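Teichoic acid D-alanine hydrolase (Staphylococcus aureus, PDB 5ZH8) removes D-alanyl esters from wall teichoic and lipoteichoic acids and affects methicillin resistance, autolysis and cell wall structure. Local coordinates at residues N147-V152 / P166-M171. Numbering follows the deposited sequence.
Sequences NINDPV and PLKDLM
Leu167 and Lys168 open helix 167-171 against the type I beta turn Asn147-Asp150, where the loop that follows helix 129-142 packs on the helix start within the beta-lactamase-type fold. The turn receives the helix start through its carbonyls: Leu167 N gives Asp150 O a nearly straight bond of 2.9 Å (168° at the hydrogen), while Lys168 N makes only a weak, bent one to Ile148 O. Pro166 suits the N-cap position, since its ring holds phi near -66°, compatible with the extended backbone just before the helix; its CB lies 3.6 Å from Asn149 O and its CA makes a C-H...O contact with Asp150 O.

Ile148 swings CG1 anti to its backbone N (chi1 -155°), which sets it over CA and CB of Lys168, the two chains crossing at about a right angle. Its CD1 lies 4.0 Å from Leu167 CB. Beyond CB, Lys168 runs extended beside Asn149, whose OD1 meets the lysine CD, and its ammonium goes on to Gln324 O. On the buried side Val152 CG1 meets Leu170 CD1 tip to tip at 3.6 Å, with Leu167 CD2 3.9 Å from that same valine methyl.

Branched methyls suit this apolar side, walled by Val218 and Val222 of helix 213-227. Further out, the turn is closed by Asp150 N to Asn147 O, 3.0 Å, and Asp150, its CB directed away from 166-171, forms a salt bridge from OD2 to Lys154 NZ.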
ATOM      1  N   ASN A 147      -0.255  12.946 -34.742  1.00 55.90           N
ATOM      2  CA  ASN A 147      -1.444  13.720 -34.415  1.00 56.00           C
ATOM      3  C   ASN A 147      -2.208  12.963 -33.342  1.00 55.26           C
ATOM      4  O   ASN A 147      -2.463  11.765 -33.479  1.00 55.98           O
ATOM      5  CB  ASN A 147      -2.306  13.926 -35.654  1.00 58.24           C
ATOM      6  CG  ASN A 147      -3.337  15.012 -35.471  1.00 58.53           C
ATOM      7  OD1 ASN A 147      -4.337  14.837 -34.764  1.00 58.60           O
ATOM      8  ND2 ASN A 147      -3.103  16.148 -36.115  1.00 59.19           N
ATOM      9  N   ILE A 148      -2.582  13.666 -32.281  1.00 54.09           N
ATOM     10  CA  ILE A 148      -3.084  13.003 -31.076  1.00 53.64           C
ATOM     11  C   ILE A 148      -4.420  12.269 -31.281  1.00 55.38           C
ATOM     12  O   ILE A 148      -4.735  11.333 -30.547  1.00 55.53           O
ATOM     13  CB  ILE A 148      -3.186  13.992 -29.894  1.00 52.28           C
ATOM     14  CG1 ILE A 148      -3.110  13.244 -28.560  1.00 51.56           C
ATOM     15  CG2 ILE A 148      -4.451  14.834 -29.989  1.00 53.06           C
ATOM     16  CD1 ILE A 148      -1.789  12.532 -28.327  1.00 50.96           C
ATOM     17  N   ASN A 149      -5.197  12.680 -32.280  1.00 56.95           N
ATOM     18  CA  ASN A 149      -6.479  12.033 -32.564  1.00 58.81           C
ATOM     19  C   ASN A 149      -6.386  10.916 -33.602  1.00 60.68           C
ATOM     20  O   ASN A 149      -7.376  10.231 -33.855  1.00 62.57           O
ATOM     21  CB  ASN A 149      -7.496  13.084 -32.986  1.00 60.03           C
ATOM     22  CG  ASN A 149      -7.812  14.049 -31.862  1.00 59.05           C
ATOM     23  OD1 ASN A 149      -8.404  13.667 -30.841  1.00 58.90           O
ATOM     24  ND2 ASN A 149      -7.392  15.303 -32.025  1.00 58.56           N
ATOM     25  N   ASP A 150      -5.200  10.725 -34.187  1.00 60.39           N
ATOM     26  CA  ASP A 150      -4.949   9.596 -35.088  1.00 62.04           C
ATOM     27  C   ASP A 150      -4.761   8.310 -34.290  1.00 61.74           C
ATOM     28  O   ASP A 150      -4.333   8.362 -33.136  1.00 60.09           O
ATOM     29  CB  ASP A 150      -3.703   9.845 -35.949  1.00 62.02           C
ATOM     30  CG  ASP A 150      -3.929  10.883 -37.033  1.00 63.01           C
ATOM     31  OD1 ASP A 150      -5.088  11.274 -37.280  1.00 64.11           O
ATOM     32  OD2 ASP A 150      -2.930  11.309 -37.644  1.00 63.06           O
ATOM     33  N   PRO A 151      -5.073   7.153 -34.906  1.00 63.66           N
ATOM     34  CA  PRO A 151      -4.998   5.873 -34.209  1.00 64.04           C
ATOM     35  C   PRO A 151      -3.576   5.347 -34.023  1.00 63.14           C
ATOM     36  O   PRO A 151      -2.658   5.786 -34.713  1.00 62.77           O
ATOM     37  CB  PRO A 151      -5.798   4.936 -35.116  1.00 67.10           C
ATOM     38  CG  PRO A 151      -5.632   5.509 -36.472  1.00 68.00           C
ATOM     39  CD  PRO A 151      -5.557   6.993 -36.290  1.00 65.97           C
ATOM     40  N   VAL A 152      -3.413   4.418 -33.085  1.00 62.86           N
ATOM     41  CA  VAL A 152      -2.116   3.777 -32.848  1.00 62.33           C
ATOM     42  C   VAL A 152      -1.651   2.993 -34.071  1.00 64.41           C
ATOM     43  O   VAL A 152      -0.465   3.005 -34.404  1.00 64.14           O
ATOM     44  CB  VAL A 152      -2.072   2.806 -31.621  1.00 62.20           C
ATOM     45  CG1 VAL A 152      -1.058   3.286 -30.596  1.00 59.77           C
ATOM     46  CG2 VAL A 152      -3.422   2.544 -30.955  1.00 62.76           C
ATOM     47  N   PRO A 166      -7.577   5.872 -30.762  1.00 66.85           N
ATOM     48  CA  PRO A 166      -6.768   7.070 -30.995  1.00 64.58           C
ATOM     49  C   PRO A 166      -5.693   7.233 -29.923  1.00 61.75           C
ATOM     50  O   PRO A 166      -5.888   6.786 -28.791  1.00 61.26           O
ATOM     51  CB  PRO A 166      -7.791   8.215 -30.936  1.00 64.49           C
ATOM     52  CG  PRO A 166      -8.956   7.668 -30.199  1.00 65.70           C
ATOM     53  CD  PRO A 166      -8.983   6.193 -30.462  1.00 67.77           C
ATOM     54  N   LEU A 167      -4.569   7.853 -30.284  1.00 60.10           N
ATOM     55  CA  LEU A 167      -3.488   8.109 -29.329  1.00 57.77           C
ATOM     56  C   LEU A 167      -4.014   8.820 -28.089  1.00 56.13           C
ATOM     57  O   LEU A 167      -3.540   8.569 -26.984  1.00 54.68           O
ATOM     58  CB  LEU A 167      -2.391   8.969 -29.960  1.00 56.87           C
ATOM     59  CG  LEU A 167      -1.507   8.357 -31.039  1.00 58.22           C
ATOM     60  CD1 LEU A 167      -0.521   9.403 -31.543  1.00 57.40           C
ATOM     61  CD2 LEU A 167      -0.764   7.140 -30.505  1.00 58.56           C
ATOM     62  N   LYS A 168      -4.985   9.710 -28.290  1.00 56.21           N
ATOM     63  CA  LYS A 168      -5.581  10.487 -27.209  1.00 55.03           C
ATOM     64  C   LYS A 168      -6.234   9.602 -26.149  1.00 54.92           C
ATOM     65  O   LYS A 168      -6.153   9.911 -24.963  1.00 53.48           O
ATOM     66  CB  LYS A 168      -6.610  11.480 -27.762  1.00 56.27           C
ATOM     67  CG  LYS A 168      -7.069  12.501 -26.734  1.00 55.50           C
ATOM     68  CD  LYS A 168      -7.984  13.563 -27.310  1.00 56.63           C
ATOM     69  CE  LYS A 168      -7.961  14.810 -26.432  1.00 55.59           C
ATOM     70  NZ  LYS A 168      -9.116  15.723 -26.663  1.00 57.23           N
ATOM     71  N   ASP A 169      -6.880   8.520 -26.575  1.00 56.35           N
ATOM     72  CA  ASP A 169      -7.538   7.599 -25.648  1.00 56.98           C
ATOM     73  C   ASP A 169      -6.547   6.806 -24.788  1.00 55.92           C
ATOM     74  O   ASP A 169      -6.862   6.444 -23.657  1.00 55.80           O
ATOM     75  CB  ASP A 169      -8.476   6.649 -26.403  1.00 59.65           C
ATOM     76  CG  ASP A 169      -9.747   7.334 -26.879  1.00 60.91           C
ATOM     77  OD1 ASP A 169      -9.938   8.520 -26.562  1.00 59.70           O
ATOM     78  OD2 ASP A 169     -10.557   6.686 -27.577  1.00 63.23           O
ATOM     79  N   LEU A 170      -5.359   6.537 -25.320  1.00 55.29           N
ATOM     80  CA  LEU A 170      -4.280   5.964 -24.526  1.00 54.29           C
ATOM     81  C   LEU A 170      -3.780   6.992 -23.521  1.00 52.02           C
ATOM     82  O   LEU A 170      -3.684   6.718 -22.329  1.00 51.53           O
ATOM     83  CB  LEU A 170      -3.113   5.546 -25.413  1.00 54.54           C
ATOM     84  CG  LEU A 170      -3.347   4.496 -26.492  1.00 57.10           C
ATOM     85  CD1 LEU A 170      -2.144   4.449 -27.417  1.00 57.22           C
ATOM     86  CD2 LEU A 170      -3.582   3.132 -25.877  1.00 58.70           C
ATOM     87  N   MET A 171      -3.465   8.179 -24.025  1.00 51.15           N
ATOM     88  CA  MET A 171      -2.973   9.288 -23.214  1.00 49.44           C
ATOM     89  C   MET A 171      -3.898   9.607 -22.040  1.00 49.53           C
ATOM     90  O   MET A 171      -3.425   9.884 -20.939  1.00 48.61           O
ATOM     91  CB  MET A 171      -2.789  10.528 -24.104  1.00 48.93           C
ATOM     92  CG  MET A 171      -2.269  11.772 -23.399  1.00 47.32           C
ATOM     93  SD  MET A 171      -3.567  12.759 -22.621  1.00 47.17           S
ATOM     94  CE  MET A 171      -4.395  13.466 -24.037  1.00 48.40           C
TER